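Local coordinates for SusD superfamily protein (PDB 3JQ0) that is a putative outer membrane protein of the SusD family, probably involved in nutrient binding and likely to capture glycans at the cell surface, at residues P58-N63 with S464-S469; R120-V125 with W473-G478; S196-N201 with I452-W457. All coordinates share one frame; numbering follows the deposited sequence. Where two conformers were deposited one is given.

Interaction 1: P58-N63 with S464-S469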
loop_
_atom_site.group_PDB
_atom_site.type_symbol
_atom_site.label_atom_id
_atom_site.label_comp_id
_atom_site.label_asym_id
_atom_site.label_seq_id
_atom_site.Cartn_x
_atom_site.Cartn_y
_atom_site.Cartn_z
ATOM N N PRO A 58 3.598 1.949 -15.248
ATOM C CA PRO A 58 2.361 2.617 -15.712
ATOM C C PRO A 58 1.994 2.269 -17.165
ATOM O O PRO A 58 0.810 2.259 -17.501
ATOM C CB PRO A 58 2.655 4.122 -15.552
ATOM C CG PRO A 58 4.150 4.184 -15.457
ATOM C CD PRO A 58 4.542 2.929 -14.714
ATOM N N PHE A 59 2.965 1.993 -18.019
ATOM C CA PHE A 59 2.666 1.635 -19.403
ATOM C C PHE A 59 2.299 0.165 -19.560
ATOM O O PHE A 59 1.896 -0.264 -20.633
ATOM C CB PHE A 59 3.832 2.004 -20.339
ATOM C CG PHE A 59 3.912 3.476 -20.607
ATOM C CD1 PHE A 59 4.462 4.412 -19.772
ATOM C CD2 PHE A 59 3.294 3.962 -21.785
ATOM C CE1 PHE A 59 4.468 5.798 -20.072
ATOM C CE2 PHE A 59 3.295 5.336 -22.077
ATOM C CZ PHE A 59 3.924 6.226 -21.206
ATOM N N ASN A 60 2.444 -0.619 -18.506
ATOM C CA ASN A 60 2.133 -2.038 -18.565
ATOM C C ASN A 60 2.863 -2.700 -19.746
ATOM O O ASN A 60 2.278 -3.433 -20.557
ATOM C CB ASN A 60 0.636 -2.323 -18.542
ATOM C CG ASN A 60 0.083 -2.115 -17.176
ATOM O OD1 ASN A 60 0.203 -3.020 -16.358
ATOM N ND2 ASN A 60 -0.459 -0.929 -16.876
ATOM N N THR A 61 4.156 -2.422 -19.820
ATOM C CA THR A 61 5.025 -2.974 -20.839
ATOM C C THR A 61 6.096 -3.877 -20.248
ATOM O O THR A 61 7.051 -4.290 -20.919
ATOM C CB THR A 61 5.647 -1.882 -21.711
ATOM O OG1 THR A 61 6.290 -0.948 -20.840
ATOM C CG2 THR A 61 4.608 -1.210 -22.617
ATOM N N ILE A 62 5.959 -4.280 -18.995
ATOM C CA ILE A 62 6.773 -5.371 -18.428
ATOM C C ILE A 62 6.562 -6.624 -19.272
ATOM O O ILE A 62 5.460 -6.857 -19.814
ATOM C CB ILE A 62 6.459 -5.622 -16.926
ATOM C CG1 ILE A 62 4.994 -5.961 -16.673
ATOM C CG2 ILE A 62 6.937 -4.433 -16.065
ATOM C CD1 ILE A 62 4.680 -6.287 -15.210
ATOM N N ASN A 63 7.610 -7.423 -19.392
ATOM C CA ASN A 63 7.565 -8.618 -20.240
ATOM C C ASN A 63 8.698 -9.517 -19.845
ATOM O O ASN A 63 9.407 -9.263 -18.862
ATOM C CB ASN A 63 7.575 -8.236 -21.736
ATOM C CG ASN A 63 8.847 -7.576 -22.162
ATOM O OD1 ASN A 63 9.897 -7.681 -21.565
ATOM N ND2 ASN A 63 8.739 -6.818 -23.234
ATOM N N SER A 464 -6.253 1.496 -15.988
ATOM C CA SER A 464 -4.898 1.145 -16.332
ATOM C C SER A 464 -4.797 0.843 -17.799
ATOM O O SER A 464 -5.805 0.602 -18.463
ATOM C CB SER A 464 -4.410 -0.100 -15.561
ATOM O OG SER A 464 -4.826 -1.318 -16.166
ATOM N N SER A 465 -3.559 0.706 -18.266
ATOM C CA SER A 465 -3.239 0.262 -19.632
ATOM C C SER A 465 -2.903 -1.231 -19.704
ATOM O O SER A 465 -2.420 -1.685 -20.733
ATOM C CB SER A 465 -2.100 1.070 -20.171
ATOM O OG SER A 465 -0.971 0.925 -19.318
ATOM N N ALA A 466 -3.220 -1.990 -18.658
ATOM C CA ALA A 466 -2.923 -3.421 -18.673
ATOM C C ALA A 466 -3.707 -4.151 -19.745
ATOM O O ALA A 466 -4.801 -3.756 -20.112
ATOM C CB ALA A 466 -3.197 -4.013 -17.297
ATOM N N GLU A 467 -3.151 -5.254 -20.185
ATOM C CA GLU A 467 -3.814 -6.169 -21.078
ATOM C C GLU A 467 -4.360 -7.337 -20.304
ATOM O O GLU A 467 -3.751 -7.811 -19.345
ATOM C CB GLU A 467 -2.834 -6.689 -22.119
ATOM C CG GLU A 467 -2.316 -5.599 -23.046
ATOM C CD GLU A 467 -1.273 -6.120 -24.022
ATOM O OE1 GLU A 467 -0.169 -6.495 -23.592
ATOM O OE2 GLU A 467 -1.594 -6.202 -25.225
ATOM N N GLN A 468 -5.533 -7.825 -20.697
ATOM C CA GLN A 468 -6.237 -8.806 -19.920
ATOM C C GLN A 468 -5.489 -10.140 -19.796
ATOM O O GLN A 468 -5.604 -10.851 -18.794
ATOM C CB GLN A 468 -7.656 -9.012 -20.490
ATOM C CG GLN A 468 -8.498 -9.821 -19.528
ATOM C CD GLN A 468 -9.933 -9.914 -19.901
ATOM O OE1 GLN A 468 -10.337 -9.452 -20.996
ATOM N NE2 GLN A 468 -10.735 -10.550 -19.028
ATOM N N SER A 469 -4.678 -10.463 -20.797
ATOM C CA SER A 469 -3.840 -11.663 -20.754
ATOM C C SER A 469 -2.545 -11.507 -19.938
ATOM O O SER A 469 -1.841 -12.494 -19.751
ATOM C CB SER A 469 -3.456 -12.101 -22.174
ATOM O OG SER A 469 -2.656 -11.109 -22.799
HETATM O O HOH W 1 -1.692 2.045 -16.484
HETATM O O HOH W 2 0.898 -5.774 -21.184
HETATM O O HOH W 3 -0.055 -2.621 -22.037
#
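Asn60 and Ser465 meet where two loops of this helix-rich SusD-family protein touch over a few residues. One loop lies between strand 41-43 and helix 75-91. The other follows helix 457-463 and begins with an ST turn, in which Ser464 OG accepts from Ala466 N at 3.0 Å. Ser464 OG is also bonded to Val460 O.

Two direct hydrogen bonds join the loops, and Ser465 OG takes part in both. It donates to Pro58 O at 2.9 Å, tilted 19° from the carbonyl plane. It accepts from Asn60 ND2, 3.1 Å from Ser465 OG; the N-H is fairly straight (166°), and the hydroxyl lies close to the amide plane. The hydroxyl sits between its own backbone N and carbonyl carbon (chi1 58°), and from there it reaches both partners.

Nonpolar contact is slight. The Asn60 amide rests against Ala466, with OD1 3.7 Å from Ala466 CB. Arg37 NE donates to the same OD1, so both ends of the amide are held and its rotation is fixed. An alanine at Asn60 would remove the amide, and Arg37 and the Ser465 hydroxyl would probably each lose a partner.

Three waters add indirect links. Water 1 bridges Pro58 O and Ser465 N. Asn60 has a positive phi, and its carbonyl O faces two more waters. Water 2 links it to the carboxylate of Glu467, which does not touch the other loop directly. Water 3 lies 2.9 Å from Asn60 O and also bridges to Ser465 O.

Interaction 2: R120-V125 with W473-G478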
loop_
_atom_site.group_PDB
_atom_site.type_symbol
_atom_site.label_atom_id
_atom_site.label_comp_id
_atom_site.label_asym_id
_atom_site.label_seq_id
_atom_site.Cartn_x
_atom_site.Cartn_y
_atom_site.Cartn_z
ATOM N N ARG A 120 -1.614 -12.606 -5.943
ATOM C CA ARG A 120 -2.167 -11.509 -6.724
ATOM C C ARG A 120 -1.244 -11.058 -7.843
ATOM O O ARG A 120 -1.683 -10.495 -8.833
ATOM C CB ARG A 120 -2.538 -10.341 -5.807
ATOM C CG ARG A 120 -3.683 -10.649 -4.842
ATOM C CD ARG A 120 -3.997 -9.454 -3.971
ATOM N NE ARG A 120 -2.948 -9.263 -2.977
ATOM C CZ ARG A 120 -2.921 -8.236 -2.141
ATOM N NH1 ARG A 120 -3.851 -7.304 -2.204
ATOM N NH2 ARG A 120 -1.921 -8.122 -1.277
ATOM N N SER A 121 0.049 -11.305 -7.657
ATOM C CA SER A 121 1.076 -10.781 -8.570
ATOM C C SER A 121 1.542 -11.815 -9.591
ATOM O O SER A 121 1.604 -11.528 -10.772
ATOM C CB SER A 121 2.241 -10.192 -7.769
ATOM O OG SER A 121 1.763 -9.096 -6.993
ATOM N N TRP A 122 1.901 -13.020 -9.137
ATOM C CA TRP A 122 2.373 -14.116 -9.979
ATOM C C TRP A 122 1.392 -15.276 -10.202
ATOM O O TRP A 122 1.563 -15.994 -11.169
ATOM C CB TRP A 122 3.737 -14.621 -9.502
ATOM C CG TRP A 122 4.865 -13.687 -9.873
ATOM C CD1 TRP A 122 5.499 -13.656 -11.113
ATOM C CD2 TRP A 122 5.463 -12.626 -9.092
ATOM N NE1 TRP A 122 6.456 -12.681 -11.115
ATOM C CE2 TRP A 122 6.426 -12.006 -9.917
ATOM C CE3 TRP A 122 5.278 -12.146 -7.809
ATOM C CZ2 TRP A 122 7.208 -10.951 -9.444
ATOM C CZ3 TRP A 122 6.046 -11.085 -7.368
ATOM C CH2 TRP A 122 6.983 -10.512 -8.183
ATOM N N GLY A 123 0.361 -15.405 -9.364
ATOM C CA GLY A 123 -0.693 -16.412 -9.588
ATOM C C GLY A 123 -0.309 -17.749 -9.010
ATOM O O GLY A 123 -0.308 -17.965 -7.796
ATOM N N ASP A 124 -0.018 -18.712 -9.904
ATOM C CA ASP A 124 0.430 -20.050 -9.526
ATOM C C ASP A 124 1.893 -19.948 -9.073
ATOM O O ASP A 124 2.712 -19.464 -9.829
ATOM C CB ASP A 124 0.382 -21.017 -10.705
ATOM C CG ASP A 124 -0.993 -21.246 -11.307
ATOM O OD1 ASP A 124 -2.004 -20.729 -10.845
ATOM O OD2 ASP A 124 -1.008 -22.060 -12.261
ATOM N N VAL A 125 2.190 -20.363 -7.852
ATOM C CA VAL A 125 3.537 -20.246 -7.308
ATOM C C VAL A 125 3.860 -21.488 -6.493
ATOM O O VAL A 125 2.966 -22.230 -6.078
ATOM C CB VAL A 125 3.697 -18.953 -6.418
ATOM C CG1 VAL A 125 3.487 -17.688 -7.259
ATOM C CG2 VAL A 125 2.779 -18.967 -5.170
ATOM N N TRP A 473 2.446 -10.849 -13.378
ATOM C CA TRP A 473 3.774 -10.374 -13.674
ATOM C C TRP A 473 4.580 -11.501 -14.298
ATOM O O TRP A 473 4.373 -12.667 -13.970
ATOM C CB TRP A 473 4.467 -9.926 -12.390
ATOM C CG TRP A 473 3.884 -8.658 -11.758
ATOM C CD1 TRP A 473 2.632 -8.519 -11.247
ATOM C CD2 TRP A 473 4.556 -7.416 -11.503
ATOM N NE1 TRP A 473 2.453 -7.249 -10.769
ATOM C CE2 TRP A 473 3.631 -6.561 -10.901
ATOM C CE3 TRP A 473 5.839 -6.937 -11.764
ATOM C CZ2 TRP A 473 3.957 -5.271 -10.473
ATOM C CZ3 TRP A 473 6.163 -5.653 -11.360
ATOM C CH2 TRP A 473 5.217 -4.834 -10.733
ATOM N N PRO A 474 5.503 -11.174 -15.199
ATOM C CA PRO A 474 6.377 -12.189 -15.787
ATOM C C PRO A 474 7.444 -12.657 -14.802
ATOM O O PRO A 474 7.694 -12.003 -13.777
ATOM C CB PRO A 474 6.991 -11.452 -16.970
ATOM C CG PRO A 474 7.095 -10.005 -16.491
ATOM C CD PRO A 474 5.852 -9.806 -15.630
ATOM N N ILE A 475 8.082 -13.747 -15.137
ATOM C CA ILE A 475 9.214 -14.314 -14.404
ATOM C C ILE A 475 10.494 -14.124 -15.214
ATOM O O ILE A 475 10.533 -14.418 -16.390
ATOM C CB ILE A 475 8.997 -15.827 -14.105
ATOM C CG1 ILE A 475 7.651 -16.089 -13.414
ATOM C CG2 ILE A 475 10.177 -16.367 -13.274
ATOM C CD1 ILE A 475 7.263 -17.548 -13.386
ATOM N N ASP A 476 11.529 -13.595 -14.563
ATOM C CA ASP A 476 12.817 -13.338 -15.256
ATOM C C ASP A 476 13.547 -14.630 -15.574
ATOM O O ASP A 476 13.366 -15.674 -14.918
ATOM C CB ASP A 476 13.684 -12.437 -14.421
ATOM C CG ASP A 476 14.050 -13.053 -13.109
ATOM O OD1 ASP A 476 13.161 -13.214 -12.249
ATOM O OD2 ASP A 476 15.230 -13.452 -12.952
ATOM N N ALA A 477 14.414 -14.530 -16.576
ATOM C CA ALA A 477 15.212 -15.673 -16.990
ATOM C C ALA A 477 16.150 -16.220 -15.928
ATOM O O ALA A 477 16.360 -17.420 -15.843
ATOM C CB ALA A 477 16.006 -15.296 -18.235
ATOM N N GLY A 478 16.702 -15.359 -15.091
ATOM C CA GLY A 478 17.558 -15.831 -14.011
ATOM C C GLY A 478 16.798 -16.759 -13.083
ATOM O O GLY A 478 17.299 -17.793 -12.612
HETATM O O HOH W 4 0.711 -6.911 -8.524
#
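Trp122 and Trp473 cross at the end of helix 97-122. This helix lies in the region matched to the starch-binding outer-membrane family. Their planes stand at 44°, and the Trp122 six-membered ring and the Trp473 five-membered ring have centroids 5.4 Å apart. The rings meet at a slant.

The closer fit is between one indole and the other residue's methylene. Trp473 CB sits over a face of Trp122, 3.9 Å from the centroid of its five-membered ring, in a CH-pi contact. The edge of the same indole is also used. Trp122 NE1 donates to Pro474 O at 3.0 Å, with that oxygen near the ring plane. Seen from the acceptor, the donor stands well above the carbonyl plane. Trp122 CG lies anti to its carbonyl carbon (chi1 -75°), and this swings the indole across the 473-475 backbone. Ile475 CG1 approaches Trp122 CD1 obliquely.

Trp473 turns its own edge to the helix end. Its CD1 lies 3.2 Å from Ser121 O, the carbonyl that accepts from Trp473 N at 2.8 Å. Water 4 joins Trp473 NE1 to Ser121 OG, a hydroxyl also bonded to His117 O and Tyr450 OH. Leu33 of helix 27-34 packs against both indoles. The helix is left at Gly123, which has positive phi.

All the touching residues are buried, yet both indole N-H groups have acceptors. Ser121 O, near the C-terminal end of its helix, takes a backbone N-H from the incoming chain. The tryptophans thus bury large apolar surfaces while their polar edges tie the C-terminal region to the helix end.

Interaction 3: S196-N201 with I452-W457. With SO4 (sulfate ion), chain G.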
loop_
_atom_site.group_PDB
_atom_site.type_symbol
_atom_site.label_atom_id
_atom_site.label_comp_id
_atom_site.label_asym_id
_atom_site.label_seq_id
_atom_site.Cartn_x
_atom_site.Cartn_y
_atom_site.Cartn_z
ATOM N N SER A 196 -10.987 -14.063 -2.768
ATOM C CA SER A 196 -11.593 -15.324 -3.216
ATOM C C SER A 196 -13.061 -15.144 -3.562
ATOM O O SER A 196 -13.532 -15.755 -4.522
ATOM C CB SER A 196 -11.420 -16.448 -2.228
ATOM O OG SER A 196 -12.061 -16.199 -0.996
ATOM N N GLY A 197 -13.776 -14.269 -2.850
ATOM C CA GLY A 197 -15.184 -14.041 -3.144
ATOM C C GLY A 197 -15.401 -13.474 -4.557
ATOM O O GLY A 197 -16.316 -13.894 -5.262
ATOM N N ARG A 198 -14.572 -12.496 -4.945
ATOM C CA ARG A 198 -14.770 -11.748 -6.175
ATOM C C ARG A 198 -13.974 -12.286 -7.346
ATOM O O ARG A 198 -14.474 -12.243 -8.483
ATOM C CB ARG A 198 -14.447 -10.281 -5.895
ATOM C CG ARG A 198 -14.593 -9.319 -7.068
ATOM C CD ARG A 198 -16.058 -9.119 -7.471
ATOM N NE ARG A 198 -16.095 -8.101 -8.513
ATOM C CZ ARG A 198 -17.115 -7.309 -8.789
ATOM N NH1 ARG A 198 -18.248 -7.405 -8.113
ATOM N NH2 ARG A 198 -16.957 -6.393 -9.701
ATOM N N GLN A 199 -12.767 -12.759 -7.084
ATOM C CA GLN A 199 -11.890 -13.265 -8.121
ATOM C C GLN A 199 -11.893 -14.768 -8.302
ATOM O O GLN A 199 -11.383 -15.247 -9.294
ATOM C CB GLN A 199 -10.432 -12.792 -7.923
ATOM C CG GLN A 199 -10.227 -11.308 -8.240
ATOM C CD GLN A 199 -10.554 -11.061 -9.698
ATOM O OE1 GLN A 199 -10.016 -11.768 -10.555
ATOM N NE2 GLN A 199 -11.482 -10.154 -9.993
HETATM N N MSE A 200 -12.400 -15.530 -7.333
HETATM C CA MSE A 200 -12.351 -16.987 -7.385
HETATM C C MSE A 200 -13.709 -17.617 -7.098
HETATM O O MSE A 200 -13.792 -18.738 -6.574
HETATM C CB MSE A 200 -11.271 -17.523 -6.443
HETATM C CG MSE A 200 -9.885 -16.985 -6.742
HETATM SE SE MSE A 200 -8.555 -17.321 -5.341
HETATM C CE MSE A 200 -7.101 -17.826 -6.424
ATOM N N ASN A 201 -14.777 -16.913 -7.470
ATOM C CA ASN A 201 -16.139 -17.457 -7.443
ATOM C C ASN A 201 -16.651 -17.760 -6.044
ATOM O O ASN A 201 -17.649 -18.488 -5.891
ATOM C CB ASN A 201 -16.302 -18.711 -8.342
ATOM C CG ASN A 201 -16.005 -18.431 -9.785
ATOM O OD1 ASN A 201 -16.890 -17.901 -10.556
ATOM N ND2 ASN A 201 -14.842 -18.729 -10.205
ATOM N N ILE A 452 -8.199 -2.239 -8.189
ATOM C CA ILE A 452 -8.843 -2.461 -9.467
ATOM C C ILE A 452 -8.767 -3.922 -9.869
ATOM O O ILE A 452 -9.703 -4.489 -10.430
ATOM C CB ILE A 452 -8.388 -1.442 -10.539
ATOM C CG1 ILE A 452 -6.928 -1.617 -10.950
ATOM C CG2 ILE A 452 -8.705 -0.025 -10.060
ATOM C CD1 ILE A 452 -6.438 -0.585 -11.967
ATOM N N ARG A 453 -7.639 -4.576 -9.570
ATOM C CA ARG A 453 -7.504 -6.003 -9.812
ATOM C C ARG A 453 -8.557 -6.807 -9.046
ATOM O O ARG A 453 -9.154 -7.745 -9.606
ATOM C CB ARG A 453 -6.119 -6.480 -9.395
ATOM C CG ARG A 453 -5.040 -6.176 -10.437
ATOM C CD ARG A 453 -4.973 -7.249 -11.503
ATOM N NE ARG A 453 -4.338 -8.472 -10.972
ATOM C CZ ARG A 453 -4.837 -9.693 -10.973
ATOM N NH1 ARG A 453 -6.061 -9.941 -11.437
ATOM N NH2 ARG A 453 -4.104 -10.676 -10.480
ATOM N N LEU A 454 -8.810 -6.453 -7.791
ATOM C CA LEU A 454 -9.844 -7.156 -7.000
ATOM C C LEU A 454 -11.182 -7.124 -7.715
ATOM O O LEU A 454 -11.845 -8.161 -7.860
ATOM C CB LEU A 454 -9.966 -6.537 -5.643
ATOM C CG LEU A 454 -11.162 -6.998 -4.821
ATOM C CD1 LEU A 454 -11.118 -8.521 -4.463
ATOM C CD2 LEU A 454 -11.237 -6.173 -3.550
ATOM N N LEU A 455 -11.591 -5.955 -8.181
ATOM C CA LEU A 455 -12.909 -5.816 -8.784
ATOM C C LEU A 455 -13.033 -6.370 -10.163
ATOM O O LEU A 455 -14.154 -6.696 -10.597
ATOM C CB LEU A 455 -13.421 -4.370 -8.677
ATOM C CG LEU A 455 -13.764 -3.927 -7.249
ATOM C CD1 LEU A 455 -14.264 -2.452 -7.243
ATOM C CD2 LEU A 455 -14.756 -4.846 -6.539
ATOM N N GLY A 456 -11.918 -6.520 -10.883
ATOM C CA GLY A 456 -11.883 -7.296 -12.089
ATOM C C GLY A 456 -11.546 -6.507 -13.348
ATOM O O GLY A 456 -11.342 -5.286 -13.298
ATOM N N TRP A 457 -11.556 -7.214 -14.473
ATOM C CA TRP A 457 -11.069 -6.659 -15.735
ATOM C C TRP A 457 -11.773 -5.345 -16.096
ATOM O O TRP A 457 -11.123 -4.413 -16.567
ATOM C CB TRP A 457 -11.231 -7.655 -16.879
ATOM C CG TRP A 457 -11.000 -7.060 -18.239
ATOM C CD1 TRP A 457 -11.925 -6.895 -19.241
ATOM C CD2 TRP A 457 -9.791 -6.458 -18.736
ATOM N NE1 TRP A 457 -11.357 -6.273 -20.323
ATOM C CE2 TRP A 457 -10.037 -6.012 -20.057
ATOM C CE3 TRP A 457 -8.507 -6.249 -18.202
ATOM C CZ2 TRP A 457 -9.093 -5.357 -20.820
ATOM C CZ3 TRP A 457 -7.574 -5.606 -18.966
ATOM C CH2 TRP A 457 -7.868 -5.161 -20.260
HETATM S S SO4 G . -13.031 -10.626 -13.832
HETATM O O1 SO4 G . -11.804 -10.069 -14.473
HETATM O O2 SO4 G . -13.674 -11.644 -14.634
HETATM O O3 SO4 G . -12.609 -11.120 -12.569
HETATM O O4 SO4 G . -13.960 -9.552 -13.489
#
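Leu455 O, at the end of helix 448-455, is gripped by two nitrogens of Arg198. NH2 lies 3.0 Å from Leu455 O, in the carbonyl plane and on a lone pair. Arg198 NE reaches the same oxygen at 3.2 Å, tilted from that plane. The oxygen sits almost in the guanidinium plane, so the grip is side-on. Leu455 CD2 sits over one face of the guanidinium, toward the rim. With CG anti to the backbone N (chi1 180°), Arg198 CG lies 3.1 Å from Leu454 O, and the bend at chi2 (69°) brings the head to the next carbonyl.

Gln199 takes that earlier carbonyl. Its NE2 donates to Leu454 O at 2.9 Å, from above the carbonyl plane. Both side chains bond to carbonyls at the helix C-terminus, whose partial negative charge probably favours the arginine. Gln199 NE2 also donates to O3 of a sulfate ion, probably from the crystallisation liquor. Trp457 N, at the start of the next helix, donates to sulfate O1 at 2.9 Å. Gly456 CA passes 3.4 Å from sulfate O4, and the positive phi of this residue suits glycine.

The contact joins the last turn of helix 182-199 to the break between helices 448-455 and 457-463. Trp195 of helix 182-199 packs against Leu454 and Arg453, and Tyr459 of helix 457-463 touches Arg198.

Overall arrangement
Interaction 2 is the core contact, with every touching residue buried. Interactions 1 and 3 are only partly buried. Interaction 2 relies on aromatic packing with a few bonds. Interaction 1 is small and rich in water, and interaction 3 rests on side chains that reach helix-end carbonyls. All three bring residues from the first half of the chain against its C-terminal part. Ile62 of interaction 1 packs on Trp473 and Pro474 of interaction 2. Trp457 of interaction 3 lies against Ala466 and Glu467. Arg453 NH2 of interaction 3 probably bonds to Arg120 O of interaction 2. Along the chain, interaction 3 is nested within the loops closed by the other two, whose segments alternate.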